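Local coordinates for myosin-I heavy chain (Dictyostelium discoideum, PDB 5EJR), which works as an actin-based motor with ATPase activity in early phagocytosis and adhesion, and is represented here by its C-terminal MyTH4-FERM tail domain, at residues L438-K443 against Q502-Q507; V467-D472 against S496-Y501; F299-N304 against E310-D315; G334-V339 against N411-K416. All coordinates share one frame; numbering follows the deposited sequence.

Contact 1 (L438-K443 against Q502-Q507). With EDO (1,2-ethanediol), chain F; EDO (1,2-ethanediol), chain B.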
loop_
_atom_site.group_PDB
_atom_site.type_symbol
_atom_site.label_atom_id
_atom_site.label_comp_id
_atom_site.label_asym_id
_atom_site.label_seq_id
_atom_site.Cartn_x
_atom_site.Cartn_y
_atom_site.Cartn_z
ATOM N N LEU A 438 1.083 18.699 -9.579
ATOM C CA LEU A 438 2.534 18.781 -9.457
ATOM C C LEU A 438 3.018 17.770 -10.486
ATOM O O LEU A 438 2.607 16.613 -10.423
ATOM C CB LEU A 438 3.002 18.367 -8.044
ATOM C CG LEU A 438 4.500 18.214 -7.845
ATOM C CD1 LEU A 438 5.167 19.564 -7.733
ATOM C CD2 LEU A 438 4.797 17.374 -6.606
ATOM N N ALA A 439 3.807 18.211 -11.468
ATOM C CA ALA A 439 4.315 17.307 -12.497
ATOM C C ALA A 439 5.822 17.140 -12.338
ATOM O O ALA A 439 6.540 18.138 -12.249
ATOM C CB ALA A 439 3.995 17.862 -13.881
ATOM N N ILE A 440 6.305 15.888 -12.282
ATOM C CA ILE A 440 7.751 15.627 -12.181
ATOM C C ILE A 440 8.123 14.765 -13.350
ATOM O O ILE A 440 7.474 13.741 -13.582
ATOM C CB ILE A 440 8.169 14.998 -10.818
ATOM C CG1 ILE A 440 7.670 15.895 -9.625
ATOM C CG2 ILE A 440 9.698 14.787 -10.747
ATOM C CD1 ILE A 440 7.792 15.242 -8.200
ATOM N N ASN A 441 9.158 15.186 -14.107
ATOM C CA ASN A 441 9.625 14.439 -15.263
ATOM C C ASN A 441 11.139 14.486 -15.334
ATOM O O ASN A 441 11.769 14.868 -14.338
ATOM C CB ASN A 441 8.948 14.917 -16.554
ATOM C CG ASN A 441 9.379 16.300 -16.991
ATOM O OD1 ASN A 441 9.979 17.070 -16.244
ATOM N ND2 ASN A 441 9.187 16.592 -18.251
ATOM N N LYS A 442 11.731 14.090 -16.484
ATOM C CA LYS A 442 13.190 14.047 -16.640
ATOM C C LYS A 442 13.861 15.453 -16.577
ATOM O O LYS A 442 15.044 15.552 -16.260
ATOM C CB LYS A 442 13.576 13.292 -17.945
ATOM C CG LYS A 442 13.172 14.032 -19.235
ATOM C CD LYS A 442 13.737 13.302 -20.494
ATOM C CE LYS A 442 14.105 14.241 -21.617
ATOM N NZ LYS A 442 12.917 14.637 -22.418
ATOM N N LYS A 443 13.101 16.509 -16.878
ATOM C CA LYS A 443 13.574 17.909 -16.917
ATOM C C LYS A 443 13.473 18.641 -15.565
ATOM O O LYS A 443 14.310 19.492 -15.253
ATOM C CB LYS A 443 12.789 18.695 -17.962
ATOM C CG LYS A 443 12.978 18.177 -19.378
ATOM C CD LYS A 443 12.309 19.108 -20.388
ATOM C CE LYS A 443 12.504 18.675 -21.825
ATOM N NZ LYS A 443 13.917 18.822 -22.258
ATOM N N GLN A 502 13.632 11.800 -6.448
ATOM C CA GLN A 502 14.991 11.225 -6.340
ATOM C C GLN A 502 15.429 10.534 -7.645
ATOM O O GLN A 502 16.538 10.786 -8.127
ATOM C CB GLN A 502 15.101 10.249 -5.143
ATOM C CG GLN A 502 16.430 9.456 -5.051
ATOM C CD GLN A 502 17.693 10.296 -4.927
ATOM O OE1 GLN A 502 18.775 9.880 -5.357
ATOM N NE2 GLN A 502 17.615 11.467 -4.297
ATOM N N PHE A 503 14.542 9.726 -8.235
ATOM C CA PHE A 503 14.877 8.990 -9.466
ATOM C C PHE A 503 15.277 9.897 -10.595
ATOM O O PHE A 503 16.344 9.697 -11.182
ATOM C CB PHE A 503 13.762 8.022 -9.909
ATOM C CG PHE A 503 14.156 7.158 -11.092
ATOM C CD1 PHE A 503 14.017 7.626 -12.399
ATOM C CD2 PHE A 503 14.684 5.891 -10.900
ATOM C CE1 PHE A 503 14.401 6.837 -13.486
ATOM C CE2 PHE A 503 15.068 5.103 -11.993
ATOM C CZ PHE A 503 14.914 5.578 -13.274
ATOM N N TYR A 504 14.445 10.885 -10.899
ATOM C CA TYR A 504 14.712 11.785 -12.019
ATOM C C TYR A 504 15.857 12.770 -11.785
ATOM O O TYR A 504 16.669 12.997 -12.691
ATOM C CB TYR A 504 13.439 12.531 -12.395
ATOM C CG TYR A 504 12.467 11.792 -13.293
ATOM C CD1 TYR A 504 12.878 11.258 -14.515
ATOM C CD2 TYR A 504 11.111 11.741 -12.985
ATOM C CE1 TYR A 504 11.966 10.651 -15.383
ATOM C CE2 TYR A 504 10.188 11.179 -13.861
ATOM C CZ TYR A 504 10.616 10.646 -15.063
ATOM O OH TYR A 504 9.686 10.097 -15.909
ATOM N N SER A 505 15.915 13.382 -10.580
ATOM C CA SER A 505 16.951 14.364 -10.282
ATOM C C SER A 505 18.335 13.728 -10.215
ATOM O O SER A 505 19.305 14.405 -10.517
ATOM C CB SER A 505 16.643 15.105 -8.982
ATOM O OG SER A 505 16.839 14.269 -7.858
ATOM N N SER A 506 18.433 12.449 -9.809
ATOM C CA SER A 506 19.726 11.785 -9.636
ATOM C C SER A 506 20.419 11.414 -10.956
ATOM O O SER A 506 21.577 10.989 -10.929
ATOM C CB SER A 506 19.598 10.573 -8.721
ATOM O OG SER A 506 18.867 9.522 -9.333
ATOM N N GLN A 507 19.718 11.565 -12.104
ATOM C CA GLN A 507 20.288 11.243 -13.419
ATOM C C GLN A 507 21.282 12.322 -13.909
ATOM O O GLN A 507 21.330 13.444 -13.389
ATOM C CB GLN A 507 19.192 10.996 -14.466
ATOM C CG GLN A 507 18.100 9.987 -14.061
ATOM C CD GLN A 507 18.523 8.551 -13.792
ATOM O OE1 GLN A 507 18.084 7.926 -12.813
ATOM N NE2 GLN A 507 19.292 7.958 -14.697
HETATM C C1 EDO F . 6.976 19.545 -18.734
HETATM O O1 EDO F . 5.959 19.757 -19.703
HETATM C C2 EDO F . 8.296 19.551 -19.513
HETATM O O2 EDO F . 9.372 19.336 -18.647
HETATM C C1 EDO B . 9.730 12.792 -22.819
HETATM O O1 EDO B . 10.744 12.996 -23.780
HETATM C C2 EDO B . 10.037 11.481 -22.089
HETATM O O2 EDO B . 10.240 10.454 -23.077
HETATM O O HOH W 1 10.222 12.184 -18.266
HETATM O O HOH W 2 16.274 13.091 -15.361
#
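In the PH/PTB-like lobe that ends the FERM domain, the ring of Tyr504, from C-terminal helix 494-505, lies over the peptide joining Asn441 to Lys442, just beyond strand 435-440. One ring face receives this peptide: Asn441 C sits above the ring centre, Lys442 N above a point nearer the rim. The approach is close, with Asn441 O 3.3 Å from Tyr504 CG and Lys442 CA 3.5 Å from Tyr504 CD1. Farther back on the strand, Ile440 adds an apolar touch, its CG2 branch 4.0 Å from Tyr504 CD2. The ring leaves the helix with CG opposite the carbonyl carbon (chi1 -82°), which carries it out over the turn.

Two waters supply the polar links. One accepts a hydrogen bond from Lys442 N at 3.0 Å and donates weakly to Tyr504 OH; the other donates to Lys442 O at 2.9 Å and to Tyr504 O at 2.7 Å. The phenol is further fixed by a hydrogen bond with the backbone N of Phe299. Asn441 OD1 accepts from Gly444 N and, weakly, from Lys443 N at 3.2 Å, tying the hairpin turn to itself, while its ND2 donates to O2 of the chain F ethanediol, probably from the crystallisation liquor, 2.8 Å away. Tyr504 is thus how this chain seats its C-terminal helix here; such a helix packed against the strands is typical of the PH-like fold of a FERM F3 lobe.

Contact 2 (V467-D472 against S496-Y501). With EDO (1,2-ethanediol), chain E.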
loop_
_atom_site.group_PDB
_atom_site.type_symbol
_atom_site.label_atom_id
_atom_site.label_comp_id
_atom_site.label_asym_id
_atom_site.label_seq_id
_atom_site.Cartn_x
_atom_site.Cartn_y
_atom_site.Cartn_z
ATOM N N VAL A 467 15.411 19.454 -1.509
ATOM C CA VAL A 467 13.982 19.313 -1.275
ATOM C C VAL A 467 13.751 18.966 0.186
ATOM O O VAL A 467 14.653 18.442 0.848
ATOM C CB VAL A 467 13.277 18.315 -2.231
ATOM C CG1 VAL A 467 13.322 18.809 -3.671
ATOM C CG2 VAL A 467 13.848 16.905 -2.092
ATOM N N ALA A 468 12.538 19.213 0.668
ATOM C CA ALA A 468 12.141 18.893 2.036
ATOM C C ALA A 468 10.699 18.475 2.049
ATOM O O ALA A 468 9.922 18.888 1.178
ATOM C CB ALA A 468 12.333 20.097 2.947
ATOM N N PHE A 469 10.338 17.676 3.062
ATOM C CA PHE A 469 8.994 17.147 3.231
ATOM C C PHE A 469 8.466 17.304 4.645
ATOM O O PHE A 469 9.225 17.258 5.618
ATOM C CB PHE A 469 9.006 15.643 2.860
ATOM C CG PHE A 469 9.426 15.333 1.440
ATOM C CD1 PHE A 469 8.493 15.325 0.406
ATOM C CD2 PHE A 469 10.759 15.046 1.134
ATOM C CE1 PHE A 469 8.884 15.024 -0.905
ATOM C CE2 PHE A 469 11.151 14.787 -0.182
ATOM C CZ PHE A 469 10.217 14.811 -1.194
ATOM N N THR A 470 7.147 17.475 4.755
ATOM C CA THR A 470 6.415 17.468 6.026
ATOM C C THR A 470 5.274 16.478 5.803
ATOM O O THR A 470 5.112 16.001 4.676
ATOM C CB THR A 470 5.909 18.849 6.532
ATOM O OG1 THR A 470 4.704 19.215 5.869
ATOM C CG2 THR A 470 6.957 19.973 6.473
ATOM N N ASP A 471 4.494 16.147 6.853
ATOM C CA ASP A 471 3.346 15.240 6.683
ATOM C C ASP A 471 2.260 15.793 5.722
ATOM O O ASP A 471 1.478 15.014 5.201
ATOM C CB ASP A 471 2.732 14.799 8.029
ATOM C CG ASP A 471 2.626 15.862 9.119
ATOM O OD1 ASP A 471 2.878 17.060 8.822
ATOM O OD2 ASP A 471 2.306 15.493 10.271
ATOM N N ASP A 472 2.264 17.097 5.430
ATOM C CA ASP A 472 1.285 17.683 4.517
ATOM C C ASP A 472 1.902 18.612 3.432
ATOM O O ASP A 472 1.149 19.316 2.734
ATOM C CB ASP A 472 0.170 18.403 5.320
ATOM C CG ASP A 472 0.615 19.612 6.125
ATOM O OD1 ASP A 472 1.840 19.891 6.164
ATOM O OD2 ASP A 472 -0.261 20.281 6.722
ATOM N N SER A 496 5.787 8.980 -2.107
ATOM C CA SER A 496 5.799 8.793 -3.570
ATOM C C SER A 496 6.546 9.946 -4.239
ATOM O O SER A 496 7.306 9.724 -5.182
ATOM C CB SER A 496 4.371 8.765 -4.099
ATOM O OG SER A 496 3.730 7.580 -3.678
ATOM N N ILE A 497 6.333 11.172 -3.771
ATOM C CA ILE A 497 7.011 12.340 -4.369
ATOM C C ILE A 497 8.513 12.233 -4.213
ATOM O O ILE A 497 9.228 12.493 -5.171
ATOM C CB ILE A 497 6.478 13.695 -3.831
ATOM C CG1 ILE A 497 5.023 13.892 -4.254
ATOM C CG2 ILE A 497 7.354 14.861 -4.360
ATOM C CD1 ILE A 497 4.307 14.972 -3.503
ATOM N N ALA A 498 8.999 11.827 -3.008
ATOM C CA ALA A 498 10.450 11.680 -2.792
ATOM C C ALA A 498 11.045 10.616 -3.736
ATOM O O ALA A 498 12.096 10.829 -4.306
ATOM C CB ALA A 498 10.721 11.293 -1.342
ATOM N N SER A 499 10.370 9.477 -3.906
ATOM C CA SER A 499 10.859 8.414 -4.781
ATOM C C SER A 499 10.944 8.896 -6.273
ATOM O O SER A 499 11.968 8.699 -6.930
ATOM C CB SER A 499 9.970 7.175 -4.634
ATOM O OG SER A 499 9.918 6.412 -5.830
ATOM N N VAL A 500 9.879 9.541 -6.786
ATOM C CA VAL A 500 9.861 10.054 -8.173
ATOM C C VAL A 500 10.891 11.171 -8.338
ATOM O O VAL A 500 11.692 11.140 -9.279
ATOM C CB VAL A 500 8.433 10.486 -8.591
ATOM C CG1 VAL A 500 8.441 11.195 -9.941
ATOM C CG2 VAL A 500 7.513 9.278 -8.629
ATOM N N TYR A 501 10.872 12.172 -7.439
ATOM C CA TYR A 501 11.866 13.243 -7.501
ATOM C C TYR A 501 13.327 12.658 -7.418
ATOM O O TYR A 501 14.150 13.005 -8.247
ATOM C CB TYR A 501 11.636 14.308 -6.391
ATOM C CG TYR A 501 12.658 15.428 -6.446
ATOM C CD1 TYR A 501 13.901 15.294 -5.837
ATOM C CD2 TYR A 501 12.412 16.586 -7.177
ATOM C CE1 TYR A 501 14.874 16.284 -5.955
ATOM C CE2 TYR A 501 13.369 17.587 -7.284
ATOM C CZ TYR A 501 14.605 17.425 -6.683
ATOM O OH TYR A 501 15.552 18.418 -6.761
HETATM C C1 EDO E . 7.159 5.584 -8.053
HETATM O O1 EDO E . 6.548 4.386 -8.545
HETATM C C2 EDO E . 6.814 5.784 -6.527
HETATM O O2 EDO E . 7.662 4.923 -5.778
#
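Val467 and Phe469, alternate residues of edge strand 466-469, push into the surface of helix 494-505, the C-terminal helix that packs on the two sheets of the PH-like FERM lobe. The local axes run nearly antiparallel, at 163° and 10.1 Å apart, a spacing bridged mainly by side chains reaching from the strand. Phe469 is the longer bump. The end of its ring meets the helix backbone where only a methyl stands up: CZ is 3.5 Å from Ala498 CA, and Ala498 CB comes within 3.6 Å of Phe469 CZ. Beside this low spot, Ile497 presents its CG2 branch to the ring edge, near the ring plane, 3.8 Å from Phe469 CE1. Phe474 of the neighbouring strand meets the Phe469 ring as well.

One turn along, the aromatic is on the helix and the strand supplies the aliphatic branch. Tyr501 has CG anti to the backbone N (chi1 -180°), placing its ring under Val467, while Phe461 meets that ring edge-to-face. With an alanine here, the Val467 branch would probably lose the ring face it rests on, leaving a gap. The CH-pi contact lies over the face but displaced toward the CZ rim: Val467 CG1 stands 3.8 Å from the centroid of the Tyr501 ring, 19° off its normal.

Contact 3 (F299-N304 against E310-D315). With EDO (1,2-ethanediol), chain B.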
loop_
_atom_site.group_PDB
_atom_site.type_symbol
_atom_site.label_atom_id
_atom_site.label_comp_id
_atom_site.label_asym_id
_atom_site.label_seq_id
_atom_site.Cartn_x
_atom_site.Cartn_y
_atom_site.Cartn_z
ATOM N N PHE A 299 10.391 7.793 -17.728
ATOM C CA PHE A 299 10.696 7.991 -19.141
ATOM C C PHE A 299 11.919 8.864 -19.204
ATOM O O PHE A 299 11.817 10.060 -18.955
ATOM C CB PHE A 299 9.498 8.663 -19.857
ATOM C CG PHE A 299 8.296 7.756 -19.990
ATOM C CD1 PHE A 299 7.386 7.621 -18.942
ATOM C CD2 PHE A 299 8.076 7.036 -21.164
ATOM C CE1 PHE A 299 6.289 6.762 -19.059
ATOM C CE2 PHE A 299 6.972 6.183 -21.286
ATOM C CZ PHE A 299 6.088 6.046 -20.237
ATOM N N LEU A 300 13.084 8.247 -19.442
ATOM C CA LEU A 300 14.393 8.925 -19.458
ATOM C C LEU A 300 14.876 9.302 -20.841
ATOM O O LEU A 300 15.734 10.176 -20.967
ATOM C CB LEU A 300 15.452 8.027 -18.766
ATOM C CG LEU A 300 15.288 7.904 -17.225
ATOM C CD1 LEU A 300 16.374 6.990 -16.619
ATOM C CD2 LEU A 300 15.401 9.273 -16.550
ATOM N N ASP A 301 14.347 8.649 -21.870
ATOM C CA ASP A 301 14.758 8.918 -23.257
ATOM C C ASP A 301 13.957 10.054 -23.874
ATOM O O ASP A 301 12.858 10.337 -23.410
ATOM C CB ASP A 301 14.730 7.631 -24.092
ATOM C CG ASP A 301 15.580 6.546 -23.438
ATOM O OD1 ASP A 301 16.739 6.850 -23.051
ATOM O OD2 ASP A 301 15.040 5.448 -23.170
ATOM N N ASP A 302 14.533 10.754 -24.846
ATOM C CA ASP A 302 13.871 11.911 -25.463
ATOM C C ASP A 302 12.861 11.448 -26.522
ATOM O O ASP A 302 13.253 10.979 -27.576
ATOM C CB ASP A 302 14.913 12.896 -26.053
ATOM C CG ASP A 302 14.367 14.226 -26.591
ATOM O OD1 ASP A 302 13.127 14.413 -26.594
ATOM O OD2 ASP A 302 15.183 15.075 -27.022
ATOM N N VAL A 303 11.563 11.590 -26.226
ATOM C CA VAL A 303 10.477 11.222 -27.141
ATOM C C VAL A 303 10.577 11.972 -28.500
ATOM O O VAL A 303 10.114 11.472 -29.513
ATOM C CB VAL A 303 9.078 11.348 -26.452
ATOM C CG1 VAL A 303 8.549 12.797 -26.402
ATOM C CG2 VAL A 303 8.069 10.402 -27.094
ATOM N N ASN A 304 11.174 13.160 -28.525
ATOM C CA ASN A 304 11.350 13.916 -29.765
ATOM C C ASN A 304 12.348 13.281 -30.714
ATOM O O ASN A 304 12.310 13.572 -31.923
ATOM C CB ASN A 304 11.711 15.376 -29.472
ATOM C CG ASN A 304 10.568 16.110 -28.809
ATOM O OD1 ASN A 304 10.629 16.465 -27.629
ATOM N ND2 ASN A 304 9.450 16.235 -29.512
ATOM N N GLU A 310 15.540 4.424 -31.973
ATOM C CA GLU A 310 14.575 3.322 -31.789
ATOM C C GLU A 310 14.998 2.280 -30.768
ATOM O O GLU A 310 14.146 1.828 -30.009
ATOM C CB GLU A 310 14.197 2.644 -33.129
ATOM C CG GLU A 310 15.307 1.830 -33.779
ATOM C CD GLU A 310 15.106 1.472 -35.239
ATOM O OE1 GLU A 310 15.003 2.403 -36.070
ATOM O OE2 GLU A 310 15.114 0.259 -35.560
ATOM N N HIS A 311 16.298 1.895 -30.751
ATOM C CA HIS A 311 16.833 0.879 -29.823
ATOM C C HIS A 311 16.575 1.210 -28.351
ATOM O O HIS A 311 16.398 0.299 -27.548
ATOM C CB HIS A 311 18.348 0.659 -30.050
ATOM C CG HIS A 311 19.140 1.921 -29.989
ATOM N ND1 HIS A 311 19.270 2.738 -31.093
ATOM C CD2 HIS A 311 19.932 2.388 -29.004
ATOM C CE1 HIS A 311 20.100 3.699 -30.725
ATOM N NE2 HIS A 311 20.514 3.532 -29.479
ATOM N N LEU A 312 16.573 2.494 -27.987
ATOM C CA LEU A 312 16.332 2.895 -26.599
ATOM C C LEU A 312 14.926 2.492 -26.158
ATOM O O LEU A 312 14.656 2.331 -24.966
ATOM C CB LEU A 312 16.563 4.414 -26.397
ATOM C CG LEU A 312 17.960 4.929 -26.744
ATOM C CD1 LEU A 312 18.026 6.447 -26.610
ATOM C CD2 LEU A 312 19.081 4.214 -25.843
ATOM N N TRP A 313 14.034 2.344 -27.133
ATOM C CA TRP A 313 12.644 2.018 -26.833
ATOM C C TRP A 313 12.299 0.562 -27.164
ATOM O O TRP A 313 11.492 -0.039 -26.471
ATOM C CB TRP A 313 11.762 2.952 -27.673
ATOM C CG TRP A 313 11.955 4.400 -27.348
ATOM C CD1 TRP A 313 12.982 5.208 -27.752
ATOM C CD2 TRP A 313 11.122 5.199 -26.506
ATOM N NE1 TRP A 313 12.824 6.471 -27.227
ATOM C CE2 TRP A 313 11.652 6.512 -26.517
ATOM C CE3 TRP A 313 9.911 4.960 -25.818
ATOM C CZ2 TRP A 313 11.034 7.576 -25.841
ATOM C CZ3 TRP A 313 9.320 6.006 -25.130
ATOM C CH2 TRP A 313 9.873 7.300 -25.158
ATOM N N THR A 314 12.878 0.015 -28.240
ATOM C CA THR A 314 12.511 -1.317 -28.705
ATOM C C THR A 314 13.446 -2.483 -28.291
ATOM O O THR A 314 12.998 -3.622 -28.410
ATOM C CB THR A 314 12.348 -1.294 -30.214
ATOM O OG1 THR A 314 13.628 -1.041 -30.748
ATOM C CG2 THR A 314 11.276 -0.263 -30.710
ATOM N N ASP A 315 14.707 -2.241 -27.820
ATOM C CA ASP A 315 15.596 -3.355 -27.408
ATOM C C ASP A 315 14.912 -4.343 -26.465
ATOM O O ASP A 315 15.023 -5.541 -26.658
ATOM C CB ASP A 315 16.913 -2.862 -26.787
ATOM C CG ASP A 315 17.947 -2.448 -27.817
ATOM O OD1 ASP A 315 17.663 -2.569 -29.032
ATOM O OD2 ASP A 315 19.024 -1.970 -27.411
HETATM C C1 EDO B . 9.730 12.792 -22.819
HETATM O O1 EDO B . 10.744 12.996 -23.780
HETATM C C2 EDO B . 10.037 11.481 -22.089
HETATM O O2 EDO B . 10.240 10.454 -23.077
HETATM O O HOH W 3 14.664 8.700 -27.846
#
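Trp313 lies against the backbone and side chains of the incoming loop, touching Asp301, Val303 and Phe299 in turn along its indole. Its CG is anti to the carbonyl carbon (chi1 -62°), which swings the indole toward 299-304. Asp301 CB approaches the five-membered ring obliquely, 3.8 Å from Trp313 NE1. Around the benzo part, Val303 CA is 3.9 Å from Trp313 CZ2, and the CG2 branch of Val303 is 4.1 Å from Trp313 CH2. Phe299 turns a ring edge to the far corner, CD2 lying 4.3 Å from Trp313 CZ3. Leu312 crosses Asp301 at a slant, its CB 3.7 Å from Asp301 OD2, an apolar flank to the carboxylate. The indole N-H is served by a water in the ring plane, which accepts from Trp313 NE1 at 3.0 Å and donates to Asp302 O at 2.7 Å.

These residues form the junction between two FERM lobes: segment 299-304 follows the last strand of the ubiquitin-like lobe, and helix 311-314 opens the helical one. In the next shell, Asp302 shapes the loop through an Asx turn, OD1 accepting from Asn304 N, which stands 52° out of the carboxylate plane. The chain B ethanediol, probably from the crystallisation liquor, takes a nearly straight bond from Val303 N to its O1 (2.9 Å, 169°) and gives one from O2 to Asp301 O. Behind Trp313, its own N and that of Thr314 both donate to Glu310 O, while Phe320 and Ile306 pack on the indole.

Contact 4 (G334-V339 against N411-K416)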
loop_
_atom_site.group_PDB
_atom_site.type_symbol
_atom_site.label_atom_id
_atom_site.label_comp_id
_atom_site.label_asym_id
_atom_site.label_seq_id
_atom_site.Cartn_x
_atom_site.Cartn_y
_atom_site.Cartn_z
ATOM N N GLY A 334 -8.686 9.840 -23.232
ATOM C CA GLY A 334 -8.740 11.284 -23.439
ATOM C C GLY A 334 -7.731 12.082 -22.632
ATOM O O GLY A 334 -7.900 13.289 -22.467
ATOM N N LEU A 335 -6.637 11.449 -22.168
ATOM C CA LEU A 335 -5.621 12.183 -21.392
ATOM C C LEU A 335 -4.752 13.144 -22.221
ATOM O O LEU A 335 -4.221 14.101 -21.668
ATOM C CB LEU A 335 -4.765 11.216 -20.580
ATOM C CG LEU A 335 -5.575 10.299 -19.631
ATOM C CD1 LEU A 335 -4.668 9.391 -18.847
ATOM C CD2 LEU A 335 -6.475 11.111 -18.653
ATOM N N TYR A 336 -4.640 12.930 -23.542
ATOM C CA TYR A 336 -3.843 13.789 -24.415
ATOM C C TYR A 336 -4.724 14.668 -25.310
ATOM O O TYR A 336 -5.132 14.238 -26.380
ATOM C CB TYR A 336 -2.865 12.933 -25.255
ATOM C CG TYR A 336 -1.916 12.122 -24.403
ATOM C CD1 TYR A 336 -1.017 12.744 -23.536
ATOM C CD2 TYR A 336 -1.891 10.735 -24.481
ATOM C CE1 TYR A 336 -0.139 12.002 -22.749
ATOM C CE2 TYR A 336 -0.991 9.984 -23.726
ATOM C CZ TYR A 336 -0.128 10.622 -22.851
ATOM O OH TYR A 336 0.737 9.883 -22.090
ATOM N N THR A 337 -5.007 15.895 -24.898
ATOM C CA THR A 337 -5.899 16.735 -25.704
ATOM C C THR A 337 -5.226 18.031 -26.248
ATOM O O THR A 337 -5.920 18.846 -26.863
ATOM C CB THR A 337 -7.211 16.999 -24.948
ATOM O OG1 THR A 337 -6.925 17.366 -23.595
ATOM C CG2 THR A 337 -8.138 15.774 -24.957
ATOM N N ASN A 338 -3.875 18.165 -26.149
ATOM C CA ASN A 338 -3.171 19.312 -26.755
ATOM C C ASN A 338 -2.956 18.999 -28.252
ATOM O O ASN A 338 -1.873 19.172 -28.822
ATOM C CB ASN A 338 -1.830 19.619 -26.041
ATOM C CG ASN A 338 -1.165 20.902 -26.522
ATOM O OD1 ASN A 338 -1.820 21.835 -27.018
ATOM N ND2 ASN A 338 0.156 20.969 -26.428
ATOM N N VAL A 339 -4.005 18.536 -28.887
ATOM C CA VAL A 339 -3.918 18.064 -30.257
ATOM C C VAL A 339 -5.060 18.634 -31.103
ATOM O O VAL A 339 -6.188 18.731 -30.621
ATOM C CB VAL A 339 -3.886 16.507 -30.111
ATOM C CG1 VAL A 339 -5.269 15.880 -29.972
ATOM C CG2 VAL A 339 -3.045 15.823 -31.161
ATOM N N ASN A 411 5.784 9.020 -31.065
ATOM C CA ASN A 411 6.411 10.277 -31.479
ATOM C C ASN A 411 5.376 11.401 -31.599
ATOM O O ASN A 411 5.601 12.516 -31.148
ATOM C CB ASN A 411 7.171 10.102 -32.809
ATOM C CG ASN A 411 7.839 11.391 -33.264
ATOM O OD1 ASN A 411 8.675 12.006 -32.572
ATOM N ND2 ASN A 411 7.414 11.865 -34.393
ATOM N N LEU A 412 4.243 11.099 -32.227
ATOM C CA LEU A 412 3.187 12.102 -32.402
ATOM C C LEU A 412 2.568 12.547 -31.095
ATOM O O LEU A 412 2.483 13.736 -30.858
ATOM C CB LEU A 412 2.150 11.590 -33.386
ATOM C CG LEU A 412 2.624 11.807 -34.797
ATOM C CD1 LEU A 412 2.025 10.806 -35.721
ATOM C CD2 LEU A 412 2.361 13.245 -35.245
ATOM N N ILE A 413 2.161 11.608 -30.241
ATOM C CA ILE A 413 1.634 11.916 -28.910
ATOM C C ILE A 413 2.667 12.720 -28.100
ATOM O O ILE A 413 2.349 13.780 -27.555
ATOM C CB ILE A 413 1.276 10.609 -28.154
ATOM C CG1 ILE A 413 0.047 9.930 -28.777
ATOM C CG2 ILE A 413 1.065 10.872 -26.627
ATOM C CD1 ILE A 413 -1.295 10.693 -28.696
ATOM N N GLY A 414 3.882 12.189 -28.043
ATOM C CA GLY A 414 4.978 12.741 -27.259
ATOM C C GLY A 414 5.355 14.161 -27.592
ATOM O O GLY A 414 5.510 14.964 -26.684
ATOM N N SER A 415 5.470 14.481 -28.888
ATOM C CA SER A 415 5.850 15.804 -29.391
ATOM C C SER A 415 4.791 16.876 -29.153
ATOM O O SER A 415 5.108 18.064 -29.158
ATOM C CB SER A 415 6.177 15.735 -30.882
ATOM O OG SER A 415 5.023 15.458 -31.663
ATOM N N LYS A 416 3.527 16.472 -29.017
ATOM C CA LYS A 416 2.442 17.424 -28.892
ATOM C C LYS A 416 1.909 17.587 -27.479
ATOM O O LYS A 416 1.159 18.522 -27.228
ATOM C CB LYS A 416 1.324 17.047 -29.877
ATOM C CG LYS A 416 1.762 17.365 -31.311
ATOM C CD LYS A 416 0.973 16.654 -32.369
ATOM C CE LYS A 416 1.608 16.883 -33.721
ATOM N NZ LYS A 416 1.552 18.312 -34.134
#
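Tyr336 offers the face of its ring to Ile413, and the two side chains cross at about a right angle. The CG2 branch, anti to the backbone N of Ile413, stands almost over the ring centre: it is 3.7 Å from the centroid and 14° off the normal, a clear CH-pi contact. Segment 334-339 leaves helix 317-332 through a Schellman motif at Gly334, whose phi is positive, and leads to helix 341-355; Ile413 belongs to helix 402-416 of the same helical FERM lobe. The phenol end is held by Glu330, to which Tyr336 OH is hydrogen-bonded. A serine in place of Tyr336 would probably leave the Ile413 methyl without its aromatic face and Glu330 without this phenol partner.

At Lys416, Asn338, centre of an inverse gamma turn, reaches across with its CG anti to the backbone N. Its ND2 lies 2.8 Å from Lys416 O, yet the N-H points poorly at the acceptor (119°), making the bond weak. Beside it the Lys416 chain runs past Val339, with CD 4.3 Å from Val339 CG2. The direct contact is therefore chiefly ring on methyl, with one weak polar bond; the stronger polar links of Tyr336 and Lys416 go to Glu330 and, as a salt bridge, Asp343.

How the contacts relate
Contacts 1 and 2 share helix 494-505 and are nested along the chain: contact 2 sets it against the edge strand of one sheet, contact 1 against the turn after a strand of the other. They meet through Ile440 and Leu438 packed on Ile497. Contacts 3 and 4 belong to the helical lobe and its entrance, touching where Val303 reaches Gly414. Phe299 and Tyr504 join contacts 3 and 1. From contact centre to chain centre, contact 2 is nearest, about 17 Å, then contact 1, about 22 Å, with 3 and 4 about 30 and 31 Å out; each mixes buried and more open residues. Contact 2 is wholly apolar across its segments, contacts 1 and 3 add water bridges, and contact 4 has the sole direct hydrogen bond, a weak one.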